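Local coordinates for extracellular solute-binding protein family 5 (Brucella melitensis, PDB 4ONY) that probably binds peptides or related solutes in the periplasm and hands them to an ABC transporter for import into the cell, at residues L47-V52 and G77-M82; F55-L58 and K64-R67; L58-L63 and M82-L87; Y216-V221 and Q225-K230. One frame throughout, in Å; residues are numbered along the deposited sequence.

In the fold
All four contacts belong to one region of the protein, on the same side of the chain's centre, and most of them lean on the mixed sheet of strands 46-52, 251-257, 226-231 and 216-222. Contact 4 is the hairpin forming one side of that sheet; contact 1 starts from the strand at its other border, with centres about 11 Å apart. Contacts 2 and 3 share Leu58 and lie about 12 Å apart between centres, inside the long connection that follows strand 46-52. Leu58 CD2 reaches Ile227 CD1 of the hairpin at 3.9 Å. The ligand 1-ethoxy-2-(2-ethoxyethoxy)ethane touches Gln225 and Arg226 in contact 4, and lies about 11 Å from the side chain of Val49 in contact 1.

Contact 1: L47-V52 and G77-M82; sequences LTVGVV and GEFGNM
The ring of Phe79 meets Leu47 and Val49 with its outer edge, while CB of its own neighbour Glu78 sits above one face, displaced toward the rim. CE1 lies 3.7 Å from Leu47 CD2, and CZ at the far end of the ring lies 3.5 Å from Val49 CG2. The two aliphatic residues therefore flank the leading edge of the ring, near its plane. Leu47 extends CG opposite its backbone N (chi1 176°), which carries the CD2 methyl out from the strand to the ring. Val49 is two residues further along and faces the same way, as alternation in a beta strand requires. Both its methyls lie near CZ, CG2 being the closer. Branched aliphatic residues suit this side of the strand because the approaching group is a buried hydrocarbon edge that needs no polar partner.

No direct hydrogen bond joins the segments. A water instead donates to Gly50 O at 2.6 Å and, through a weak bond of 3.4 Å, to Glu78 OE2, while Glu78 OE1 forms a salt bridge with Arg71. Glu78 thus lays its CB over the Phe79 ring and sends its carboxylate on to the water and Arg71. Phe79 also touches Ile254 of strand 251-257, and Val49 touches Ile274. The arrangement is that of a loop phenylalanine packed against one face of a mixed beta sheet, here at its border strand 46-52.

Contact 2: F55-L58 and K64-R67; sequences FDSL and KSMR
Asp56 opens the contact by turning its carboxylate toward Ser65, with CG lying between the backbone N and the carbonyl carbon (chi1 60°). Its OD1 is 3.5 Å from Ser65 OG, a weak interaction whose proton has another acceptor within reach. The firmer partners lie just beyond this pair: OD1 bonds to the hydroxyl of Thr68, and Ser65 OG bonds to that of Ser205. Aspartate suits the place because its short side chain brings a carboxylate acceptor within range of both the Ser65 and Thr68 hydroxyls.

Ser57 follows, its CB directed toward Ser65, and the touch is between methylene groups, with CB to CB only 3.4 Å, tighter than ordinary van der Waals contact. The backbones are correspondingly close, their CA atoms 6.2 Å apart, a spacing that favours small side chains on both sides. The hydroxyl of Ser57 stands opposite its own backbone N (chi1 -172°), turning to Thr206, whose backbone N donates a hydrogen bond to it. Ser65 adopts a left-handed backbone conformation, with phi 63°, and sends CB back toward the preceding part of the loop.

The chemistry implies a close but weakly bonded meeting: the serine carbons pack directly, whereas the stronger polar bonds run outward and tie the two limbs to Thr68, Ser205 and Thr206.

Contact 3: L58-L63 and M82-L87; sequences LNPFVL and MVYQTL
Aromatic packing joins Phe61 to Tyr84 in a T-shaped, edge-to-face pair. The phenylalanine presents its edge and the tyrosine its face, with ring planes at 73° and centroids 4.9 Å apart. Phe61 CE2 stands over the middle of the tyrosine ring and comes within 3.5 Å of Tyr84 CD2; CZ beside it also faces the ring. The weakly positive hydrogens along a phenyl edge suit the electron-rich face of tyrosine, so the pair fills a buried place while leaving the phenolic oxygen for a polar task. Val83 CG1 covers the opposite face of Tyr84, toward its rim.

Aliphatic contact comes from Pro60: its CD approaches Tyr84 CE2 at 4.1 Å, and its CG rests over the centre of one face of Phe61. The compact proline ring thus covers a face of Phe61 and meets Tyr84 obliquely, in a bend of the chain.

Polar interactions hold the surrounding groups. Asn59 OD1 accepts from the backbone N of Phe61 at 2.8 Å, the bond that defines an Asx turn; this short amide can reach its own chain two residues ahead and steady the backbone carrying Phe61. A water donates to Leu58 O at 2.7 Å and hydrogen-bonds with Tyr84 OH at 2.9 Å, linking the segments at the phenol end of the ring.

Around the pair, Tyr74 and Tyr151 add further edge-to-face partners to Phe61. Toward the sheet, Leu58 packs on Val221 and Ile227, and Val83 on Tyr229, so the contact lies beside hairpin strands 216-222 and 226-231, ahead of strand 88-90.

Contact 4: Y216-V221 and Q225-K230; sequences YVVASV and QRIVYK. With P4G (1-ethoxy-2-(2-ethoxyethoxy)ethane), chain D.
Strands 216-221 and 226-230 pair antiparallel at an angle of 137°, with hydrogen-bonded pairs Val217-Lys230 and Ser220-Val228 and a classic beta bulge where Ala219 and Ser220 both face Val228. Val228 O accepts from Ala219 N at 2.9 Å and, more weakly, from Ser220 N.

On one face, Val218 and Tyr229 lie side by side, with Val218 CG2 3.7 Å from Tyr229 CE1. The other methyl, CG1, meets Ile227 CD1 at 4.1 Å, the two side chains crossing at about a right angle. These apolar groups suit a buried face, while Tyr229 OH bonds to Arg71 O. On the other face, Ser220 OG touches Val228 CG2 at 3.3 Å and donates to a water that in turn donates to Arg226 O. At the bulge, the methylenes of Lys230 run past Ala219 CB, CD at 3.8 Å.

Arg226 bends at chi3 (-69°) and brings the edge of its guanidinium to the ligand, NH1 lying 3.3 Å from C7. Gln222 and Glu255 hold that group by a hydrogen bond and a salt bridge. The arrangement is a bulged beta hairpin whose turn end contributes Gln222, Gln225 and Arg226 to the ether pocket, completed by Tyr256 and Tyr257.

Contact 1: L47-V52 and G77-M82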
loop_
_atom_site.group_PDB
_atom_site.type_symbol
_atom_site.label_atom_id
_atom_site.label_comp_id
_atom_site.label_asym_id
_atom_site.label_seq_id
_atom_site.Cartn_x
_atom_site.Cartn_y
_atom_site.Cartn_z
ATOM N N LEU A 47 -0.630 -9.521 23.694
ATOM C CA LEU A 47 0.346 -9.075 22.712
ATOM C C LEU A 47 0.644 -7.610 23.013
ATOM O O LEU A 47 -0.281 -6.849 23.278
ATOM C CB LEU A 47 -0.225 -9.198 21.317
ATOM C CG LEU A 47 0.652 -8.670 20.171
ATOM C CD1 LEU A 47 1.813 -9.613 19.957
ATOM C CD2 LEU A 47 -0.142 -8.489 18.880
ATOM N N THR A 48 1.913 -7.247 23.054
ATOM C CA THR A 48 2.345 -5.875 23.256
ATOM C C THR A 48 3.245 -5.487 22.093
ATOM O O THR A 48 4.214 -6.199 21.782
ATOM C CB THR A 48 3.077 -5.712 24.615
ATOM O OG1 THR A 48 2.210 -6.152 25.668
ATOM C CG2 THR A 48 3.437 -4.255 24.880
ATOM N N VAL A 49 2.873 -4.428 21.379
ATOM C CA VAL A 49 3.648 -4.002 20.216
ATOM C C VAL A 49 3.980 -2.547 20.367
ATOM O O VAL A 49 3.267 -1.842 21.081
ATOM C CB VAL A 49 2.884 -4.206 18.901
ATOM C CG1 VAL A 49 2.461 -5.659 18.762
ATOM C CG2 VAL A 49 1.626 -3.331 18.847
ATOM N N GLY A 50 5.029 -2.107 19.674
ATOM C CA GLY A 50 5.474 -0.720 19.702
ATOM C C GLY A 50 5.257 -0.025 18.368
ATOM O O GLY A 50 5.287 -0.666 17.321
ATOM N N VAL A 51 5.010 1.277 18.407
ATOM C CA VAL A 51 4.982 2.135 17.201
ATOM C C VAL A 51 5.730 3.424 17.515
ATOM O O VAL A 51 5.785 3.836 18.681
ATOM C CB VAL A 51 3.549 2.515 16.713
ATOM C CG1 VAL A 51 2.731 1.276 16.414
ATOM C CG2 VAL A 51 2.788 3.332 17.751
ATOM N N VAL A 52 6.320 4.032 16.475
ATOM C CA VAL A 52 6.983 5.311 16.611
ATOM C C VAL A 52 5.952 6.381 16.385
ATOM O O VAL A 52 5.315 6.379 15.372
ATOM C CB VAL A 52 8.114 5.482 15.605
ATOM C CG1 VAL A 52 8.796 6.859 15.737
ATOM C CG2 VAL A 52 9.131 4.363 15.810
ATOM N N GLY A 77 -3.159 -0.717 9.654
ATOM C CA GLY A 77 -2.302 -1.535 8.786
ATOM C C GLY A 77 -1.884 -2.884 9.348
ATOM O O GLY A 77 -1.805 -3.853 8.625
ATOM N N GLU A 78 -1.587 -2.949 10.633
ATOM C CA GLU A 78 -1.144 -4.189 11.250
ATOM C C GLU A 78 -2.295 -4.905 11.914
ATOM O O GLU A 78 -2.317 -6.124 11.872
ATOM C CB GLU A 78 -0.086 -3.908 12.331
ATOM C CG GLU A 78 1.179 -3.242 11.840
ATOM C CD GLU A 78 1.868 -2.425 12.947
ATOM O OE1 GLU A 78 2.483 -1.403 12.582
ATOM O OE2 GLU A 78 1.808 -2.785 14.167
ATOM N N PHE A 79 -3.241 -4.166 12.532
ATOM C CA PHE A 79 -4.362 -4.785 13.318
ATOM C C PHE A 79 -5.768 -4.728 12.756
ATOM O O PHE A 79 -6.642 -5.327 13.323
ATOM C CB PHE A 79 -4.426 -4.185 14.700
ATOM C CG PHE A 79 -3.207 -4.437 15.489
ATOM C CD1 PHE A 79 -2.899 -5.739 15.910
ATOM C CD2 PHE A 79 -2.348 -3.403 15.794
ATOM C CE1 PHE A 79 -1.746 -5.993 16.642
ATOM C CE2 PHE A 79 -1.191 -3.646 16.517
ATOM C CZ PHE A 79 -0.896 -4.936 16.944
ATOM N N GLY A 80 -5.985 -4.032 11.645
ATOM C CA GLY A 80 -7.307 -3.982 11.027
ATOM C C GLY A 80 -8.309 -3.184 11.870
ATOM O O GLY A 80 -7.936 -2.195 12.514
ATOM N N ASN A 81 -9.562 -3.633 11.885
ATOM C CA ASN A 81 -10.618 -2.885 12.543
ATOM C C ASN A 81 -11.029 -3.534 13.865
ATOM O O ASN A 81 -11.959 -4.331 13.927
ATOM C CB ASN A 81 -11.803 -2.702 11.567
ATOM C CG ASN A 81 -11.385 -2.092 10.217
ATOM O OD1 ASN A 81 -10.448 -1.265 10.106
ATOM N ND2 ASN A 81 -12.067 -2.501 9.179
ATOM N N MET A 82 -10.357 -3.171 14.954
ATOM C CA MET A 82 -10.635 -3.781 16.246
ATOM C C MET A 82 -11.846 -3.248 17.039
ATOM O O MET A 82 -12.464 -4.009 17.838
ATOM C CB MET A 82 -9.394 -3.746 17.109
ATOM C CG MET A 82 -8.287 -4.661 16.558
ATOM S SD MET A 82 -7.025 -4.964 17.787
ATOM C CE MET A 82 -6.277 -3.325 17.785
HETATM O O HOH W 1 4.949 -2.403 15.378
#

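Contact 2: F55-L58 and K64-R67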
loop_
_atom_site.group_PDB
_atom_site.type_symbol
_atom_site.label_atom_id
_atom_site.label_comp_id
_atom_site.label_asym_id
_atom_site.label_seq_id
_atom_site.Cartn_x
_atom_site.Cartn_y
_atom_site.Cartn_z
ATOM N N PHE A 55 -0.191 9.912 20.160
ATOM C CA PHE A 55 -1.592 10.063 19.931
ATOM C C PHE A 55 -2.178 10.829 21.073
ATOM O O PHE A 55 -1.664 10.775 22.161
ATOM C CB PHE A 55 -2.274 8.685 19.812
ATOM C CG PHE A 55 -2.573 8.045 21.122
ATOM C CD1 PHE A 55 -1.612 7.311 21.782
ATOM C CD2 PHE A 55 -3.811 8.217 21.711
ATOM C CE1 PHE A 55 -1.879 6.757 23.012
ATOM C CE2 PHE A 55 -4.073 7.681 22.932
ATOM C CZ PHE A 55 -3.113 6.917 23.578
ATOM N N ASP A 56 -3.288 11.507 20.822
ATOM C CA ASP A 56 -4.020 12.187 21.867
ATOM C C ASP A 56 -5.539 12.175 21.661
ATOM O O ASP A 56 -6.233 12.946 22.294
ATOM C CB ASP A 56 -3.546 13.639 21.963
ATOM C CG ASP A 56 -3.754 14.410 20.688
ATOM O OD1 ASP A 56 -4.379 13.941 19.708
ATOM O OD2 ASP A 56 -3.231 15.544 20.668
ATOM N N SER A 57 -6.058 11.337 20.777
ATOM C CA SER A 57 -7.485 11.333 20.521
ATOM C C SER A 57 -7.932 9.991 19.964
ATOM O O SER A 57 -7.104 9.220 19.478
ATOM C CB SER A 57 -7.903 12.468 19.565
ATOM O OG SER A 57 -9.332 12.583 19.468
ATOM N N LEU A 58 -9.239 9.721 20.042
ATOM C CA LEU A 58 -9.786 8.420 19.732
ATOM C C LEU A 58 -10.933 8.415 18.713
ATOM O O LEU A 58 -11.777 7.502 18.742
ATOM C CB LEU A 58 -10.274 7.723 21.000
ATOM C CG LEU A 58 -9.284 7.576 22.141
ATOM C CD1 LEU A 58 -9.982 7.001 23.388
ATOM C CD2 LEU A 58 -8.108 6.731 21.743
ATOM N N LYS A 64 -10.303 16.917 13.338
ATOM C CA LYS A 64 -9.541 17.251 14.548
ATOM C C LYS A 64 -8.736 16.052 15.053
ATOM O O LYS A 64 -9.310 14.974 15.256
ATOM C CB LYS A 64 -10.469 17.782 15.675
ATOM C CG LYS A 64 -9.759 18.198 16.967
ATOM C CD LYS A 64 -8.782 19.299 16.678
ATOM C CE LYS A 64 -8.004 19.840 17.867
ATOM N NZ LYS A 64 -8.804 19.887 19.112
ATOM N N SER A 65 -7.429 16.250 15.266
ATOM C CA SER A 65 -6.516 15.230 15.744
ATOM C C SER A 65 -6.368 14.039 14.784
ATOM O O SER A 65 -5.955 12.940 15.192
ATOM C CB SER A 65 -6.900 14.703 17.147
ATOM O OG SER A 65 -6.841 15.747 18.077
ATOM N N MET A 66 -6.639 14.253 13.515
ATOM C CA MET A 66 -6.588 13.140 12.579
ATOM C C MET A 66 -5.179 12.545 12.455
ATOM O O MET A 66 -5.056 11.395 12.026
ATOM C CB MET A 66 -7.110 13.529 11.212
ATOM C CG MET A 66 -6.306 14.584 10.480
ATOM S SD MET A 66 -6.961 14.931 8.822
ATOM C CE MET A 66 -6.210 13.587 7.893
ATOM N N ARG A 67 -4.138 13.328 12.757
ATOM C CA ARG A 67 -2.768 12.839 12.681
ATOM C C ARG A 67 -2.240 12.318 14.032
ATOM O O ARG A 67 -1.128 11.791 14.105
ATOM C CB ARG A 67 -1.860 13.909 12.072
ATOM C CG ARG A 67 -2.021 14.042 10.543
ATOM C CD ARG A 67 -1.152 15.137 9.936
ATOM N NE ARG A 67 -1.523 16.425 10.521
ATOM C CZ ARG A 67 -0.860 17.097 11.474
ATOM N NH1 ARG A 67 0.306 16.661 11.998
ATOM N NH2 ARG A 67 -1.375 18.250 11.904
#

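Contact 3: L58-L63 and M82-L87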
loop_
_atom_site.group_PDB
_atom_site.type_symbol
_atom_site.label_atom_id
_atom_site.label_comp_id
_atom_site.label_asym_id
_atom_site.label_seq_id
_atom_site.Cartn_x
_atom_site.Cartn_y
_atom_site.Cartn_z
ATOM N N LEU A 58 -9.239 9.721 20.042
ATOM C CA LEU A 58 -9.786 8.420 19.732
ATOM C C LEU A 58 -10.933 8.415 18.713
ATOM O O LEU A 58 -11.777 7.502 18.742
ATOM C CB LEU A 58 -10.274 7.723 21.000
ATOM C CG LEU A 58 -9.284 7.576 22.141
ATOM C CD1 LEU A 58 -9.982 7.001 23.388
ATOM C CD2 LEU A 58 -8.108 6.731 21.743
ATOM N N ASN A 59 -10.933 9.369 17.784
ATOM C CA ASN A 59 -11.928 9.421 16.723
ATOM C C ASN A 59 -11.252 9.442 15.380
ATOM O O ASN A 59 -10.727 10.466 14.956
ATOM C CB ASN A 59 -12.833 10.610 16.873
ATOM C CG ASN A 59 -13.983 10.588 15.874
ATOM O OD1 ASN A 59 -13.913 9.936 14.843
ATOM N ND2 ASN A 59 -15.058 11.286 16.195
ATOM N N PRO A 60 -11.249 8.302 14.694
ATOM C CA PRO A 60 -10.512 8.214 13.447
ATOM C C PRO A 60 -11.271 8.792 12.267
ATOM O O PRO A 60 -10.756 8.727 11.156
ATOM C CB PRO A 60 -10.316 6.693 13.249
ATOM C CG PRO A 60 -11.376 6.063 14.005
ATOM C CD PRO A 60 -11.764 6.995 15.142
ATOM N N PHE A 61 -12.452 9.376 12.464
ATOM C CA PHE A 61 -13.297 9.741 11.328
ATOM C C PHE A 61 -13.474 11.239 11.071
ATOM O O PHE A 61 -14.271 11.623 10.201
ATOM C CB PHE A 61 -14.676 9.102 11.532
ATOM C CG PHE A 61 -14.608 7.628 11.825
ATOM C CD1 PHE A 61 -14.095 6.747 10.878
ATOM C CD2 PHE A 61 -15.064 7.127 13.041
ATOM C CE1 PHE A 61 -14.057 5.372 11.143
ATOM C CE2 PHE A 61 -14.997 5.771 13.327
ATOM C CZ PHE A 61 -14.487 4.895 12.380
ATOM N N VAL A 62 -12.720 12.080 11.791
ATOM C CA VAL A 62 -12.921 13.550 11.787
ATOM C C VAL A 62 -11.611 14.295 11.626
ATOM O O VAL A 62 -10.528 13.726 11.878
ATOM C CB VAL A 62 -13.623 14.015 13.105
ATOM C CG1 VAL A 62 -14.949 13.290 13.295
ATOM C CG2 VAL A 62 -12.735 13.767 14.313
ATOM N N LEU A 63 -11.694 15.565 11.218
ATOM C CA LEU A 63 -10.488 16.361 10.970
ATOM C C LEU A 63 -9.665 16.560 12.221
ATOM O O LEU A 63 -8.474 16.366 12.182
ATOM C CB LEU A 63 -10.819 17.740 10.372
ATOM C CG LEU A 63 -11.142 17.714 8.867
ATOM C CD1 LEU A 63 -11.714 19.080 8.466
ATOM C CD2 LEU A 63 -9.922 17.377 8.032
ATOM N N MET A 82 -10.357 -3.171 14.954
ATOM C CA MET A 82 -10.635 -3.781 16.246
ATOM C C MET A 82 -11.846 -3.248 17.039
ATOM O O MET A 82 -12.464 -4.009 17.838
ATOM C CB MET A 82 -9.394 -3.746 17.109
ATOM C CG MET A 82 -8.287 -4.661 16.558
ATOM S SD MET A 82 -7.025 -4.964 17.787
ATOM C CE MET A 82 -6.277 -3.325 17.785
ATOM N N VAL A 83 -12.207 -1.986 16.823
ATOM C CA VAL A 83 -13.345 -1.385 17.514
ATOM C C VAL A 83 -14.498 -1.104 16.544
ATOM O O VAL A 83 -15.611 -1.572 16.744
ATOM C CB VAL A 83 -12.929 -0.095 18.240
ATOM C CG1 VAL A 83 -14.130 0.613 18.846
ATOM C CG2 VAL A 83 -11.909 -0.445 19.328
ATOM N N TYR A 84 -14.220 -0.339 15.498
ATOM C CA TYR A 84 -15.210 -0.026 14.510
ATOM C C TYR A 84 -15.134 -1.012 13.353
ATOM O O TYR A 84 -14.064 -1.198 12.758
ATOM C CB TYR A 84 -14.968 1.376 13.996
ATOM C CG TYR A 84 -15.239 2.455 15.055
ATOM C CD1 TYR A 84 -16.528 2.739 15.474
ATOM C CD2 TYR A 84 -14.193 3.204 15.591
ATOM C CE1 TYR A 84 -16.785 3.715 16.448
ATOM C CE2 TYR A 84 -14.436 4.194 16.534
ATOM C CZ TYR A 84 -15.727 4.446 16.953
ATOM O OH TYR A 84 -15.961 5.429 17.857
ATOM N N GLN A 85 -16.278 -1.601 13.005
ATOM C CA GLN A 85 -16.344 -2.594 11.948
ATOM C C GLN A 85 -17.040 -2.069 10.724
ATOM O O GLN A 85 -17.743 -1.065 10.757
ATOM C CB GLN A 85 -17.080 -3.815 12.439
ATOM C CG GLN A 85 -16.424 -4.482 13.617
ATOM C CD GLN A 85 -17.138 -5.754 14.033
ATOM O OE1 GLN A 85 -18.322 -5.750 14.294
ATOM N NE2 GLN A 85 -16.383 -6.856 14.098
ATOM N N THR A 86 -16.810 -2.774 9.637
ATOM C CA THR A 86 -17.417 -2.491 8.348
ATOM C C THR A 86 -18.537 -3.514 8.076
ATOM O O THR A 86 -18.689 -4.510 8.814
ATOM C CB THR A 86 -16.373 -2.640 7.246
ATOM O OG1 THR A 86 -15.802 -3.946 7.353
ATOM C CG2 THR A 86 -15.324 -1.597 7.420
ATOM N N LEU A 87 -19.301 -3.278 7.015
ATOM C CA LEU A 87 -20.362 -4.206 6.686
ATOM C C LEU A 87 -19.793 -5.548 6.285
ATOM O O LEU A 87 -20.360 -6.602 6.597
ATOM C CB LEU A 87 -21.245 -3.637 5.589
ATOM C CG LEU A 87 -22.096 -2.464 6.114
ATOM C CD1 LEU A 87 -22.574 -1.578 4.967
ATOM C CD2 LEU A 87 -23.320 -2.961 6.891
HETATM O O HOH W 2 -14.412 7.859 18.380
#

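Contact 4: Y216-V221 and Q225-K230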
loop_
_atom_site.group_PDB
_atom_site.type_symbol
_atom_site.label_atom_id
_atom_site.label_comp_id
_atom_site.label_asym_id
_atom_site.label_seq_id
_atom_site.Cartn_x
_atom_site.Cartn_y
_atom_site.Cartn_z
ATOM N N TYR A 216 -12.602 -5.970 20.445
ATOM C CA TYR A 216 -11.797 -5.370 21.502
ATOM C C TYR A 216 -12.396 -4.059 21.979
ATOM O O TYR A 216 -12.885 -3.279 21.156
ATOM C CB TYR A 216 -10.356 -5.177 21.003
ATOM C CG TYR A 216 -9.632 -6.468 20.760
ATOM C CD1 TYR A 216 -8.992 -7.118 21.795
ATOM C CD2 TYR A 216 -9.622 -7.059 19.512
ATOM C CE1 TYR A 216 -8.336 -8.334 21.592
ATOM C CE2 TYR A 216 -8.972 -8.290 19.286
ATOM C CZ TYR A 216 -8.330 -8.916 20.335
ATOM O OH TYR A 216 -7.696 -10.126 20.161
ATOM N N VAL A 217 -12.411 -3.839 23.294
ATOM C CA VAL A 217 -12.802 -2.562 23.846
ATOM C C VAL A 217 -11.549 -1.819 24.314
ATOM O O VAL A 217 -10.511 -2.420 24.610
ATOM C CB VAL A 217 -13.798 -2.700 25.003
ATOM C CG1 VAL A 217 -15.027 -3.499 24.566
ATOM C CG2 VAL A 217 -13.169 -3.366 26.216
ATOM N N VAL A 218 -11.645 -0.506 24.365
ATOM C CA VAL A 218 -10.566 0.318 24.843
ATOM C C VAL A 218 -10.618 0.308 26.362
ATOM O O VAL A 218 -11.498 0.887 26.947
ATOM C CB VAL A 218 -10.702 1.748 24.275
ATOM C CG1 VAL A 218 -9.669 2.665 24.887
ATOM C CG2 VAL A 218 -10.596 1.721 22.751
ATOM N N ALA A 219 -9.659 -0.373 26.995
ATOM C CA ALA A 219 -9.622 -0.552 28.439
ATOM C C ALA A 219 -8.868 0.572 29.150
ATOM O O ALA A 219 -9.202 0.919 30.265
ATOM C CB ALA A 219 -8.960 -1.869 28.760
ATOM N N SER A 220 -7.838 1.124 28.531
ATOM C CA SER A 220 -7.147 2.272 29.122
ATOM C C SER A 220 -6.358 3.026 28.090
ATOM O O SER A 220 -5.907 2.483 27.058
ATOM C CB SER A 220 -6.199 1.898 30.268
ATOM O OG SER A 220 -5.124 1.164 29.784
ATOM N N VAL A 221 -6.154 4.280 28.428
ATOM C CA VAL A 221 -5.577 5.235 27.541
ATOM C C VAL A 221 -4.603 6.118 28.298
ATOM O O VAL A 221 -4.989 6.759 29.278
ATOM C CB VAL A 221 -6.695 6.098 26.949
ATOM C CG1 VAL A 221 -6.143 6.907 25.827
ATOM C CG2 VAL A 221 -7.833 5.225 26.421
ATOM N N GLN A 225 1.608 7.618 25.070
ATOM C CA GLN A 225 2.308 6.499 25.693
ATOM C C GLN A 225 1.783 5.089 25.353
ATOM O O GLN A 225 2.582 4.222 24.968
ATOM C CB GLN A 225 2.305 6.664 27.191
ATOM C CG GLN A 225 2.995 7.948 27.635
ATOM C CD GLN A 225 3.189 7.960 29.147
ATOM O OE1 GLN A 225 2.238 8.069 29.907
ATOM N NE2 GLN A 225 4.417 7.817 29.576
ATOM N N ARG A 226 0.485 4.863 25.503
ATOM C CA ARG A 226 -0.065 3.521 25.438
ATOM C C ARG A 226 -1.574 3.514 25.361
ATOM O O ARG A 226 -2.245 4.287 26.060
ATOM C CB ARG A 226 0.343 2.744 26.712
ATOM C CG ARG A 226 -0.132 1.289 26.751
ATOM C CD ARG A 226 0.118 0.666 28.123
ATOM N NE ARG A 226 1.537 0.480 28.392
ATOM C CZ ARG A 226 2.240 1.127 29.331
ATOM N NH1 ARG A 226 1.688 2.044 30.117
ATOM N NH2 ARG A 226 3.529 0.825 29.492
ATOM N N ILE A 227 -2.095 2.663 24.488
ATOM C CA ILE A 227 -3.521 2.301 24.469
ATOM C C ILE A 227 -3.648 0.768 24.694
ATOM O O ILE A 227 -2.919 0.010 24.130
ATOM C CB ILE A 227 -4.246 2.763 23.184
ATOM C CG1 ILE A 227 -5.721 2.416 23.253
ATOM C CG2 ILE A 227 -3.680 2.126 21.899
ATOM C CD1 ILE A 227 -6.581 3.162 22.241
ATOM N N VAL A 228 -4.502 0.350 25.614
ATOM C CA VAL A 228 -4.681 -1.060 25.952
ATOM C C VAL A 228 -6.091 -1.470 25.479
ATOM O O VAL A 228 -7.086 -0.854 25.849
ATOM C CB VAL A 228 -4.542 -1.320 27.463
ATOM C CG1 VAL A 228 -4.719 -2.784 27.825
ATOM C CG2 VAL A 228 -3.194 -0.859 28.004
ATOM N N TYR A 229 -6.132 -2.504 24.656
ATOM C CA TYR A 229 -7.346 -3.122 24.227
ATOM C C TYR A 229 -7.569 -4.445 24.995
ATOM O O TYR A 229 -6.654 -5.244 25.135
ATOM C CB TYR A 229 -7.255 -3.439 22.746
ATOM C CG TYR A 229 -7.216 -2.226 21.871
ATOM C CD1 TYR A 229 -8.397 -1.613 21.485
ATOM C CD2 TYR A 229 -6.020 -1.691 21.415
ATOM C CE1 TYR A 229 -8.414 -0.508 20.685
ATOM C CE2 TYR A 229 -6.018 -0.564 20.596
ATOM C CZ TYR A 229 -7.232 0.021 20.239
ATOM O OH TYR A 229 -7.306 1.125 19.420
ATOM N N LYS A 230 -8.791 -4.663 25.442
ATOM C CA LYS A 230 -9.203 -5.918 26.031
ATOM C C LYS A 230 -10.302 -6.572 25.171
ATOM O O LYS A 230 -11.238 -5.895 24.749
ATOM C CB LYS A 230 -9.678 -5.704 27.464
ATOM C CG LYS A 230 -8.504 -5.795 28.409
ATOM C CD LYS A 230 -8.857 -5.507 29.869
ATOM C CE LYS A 230 -7.610 -4.974 30.555
ATOM N NZ LYS A 230 -7.808 -4.922 32.030
HETATM C C8 P4G D . 3.823 2.620 32.738
HETATM C C7 P4G D . 3.409 3.955 32.117
HETATM O O4 P4G D . 4.337 4.605 31.193
HETATM C C6 P4G D . 5.203 3.864 30.305
HETATM C C5 P4G D . 4.904 4.166 28.826
HETATM O O3 P4G D . 5.750 3.362 27.981
HETATM C C4 P4G D . 5.870 3.817 26.653
HETATM C C3 P4G D . 7.304 3.577 26.220
HETATM O O2 P4G D . 8.090 4.764 26.342
HETATM C C2 P4G D . 9.511 4.514 26.301
HETATM C C1 P4G D . 10.237 4.536 27.634
HETATM O O HOH W 3 -3.048 2.784 28.587
#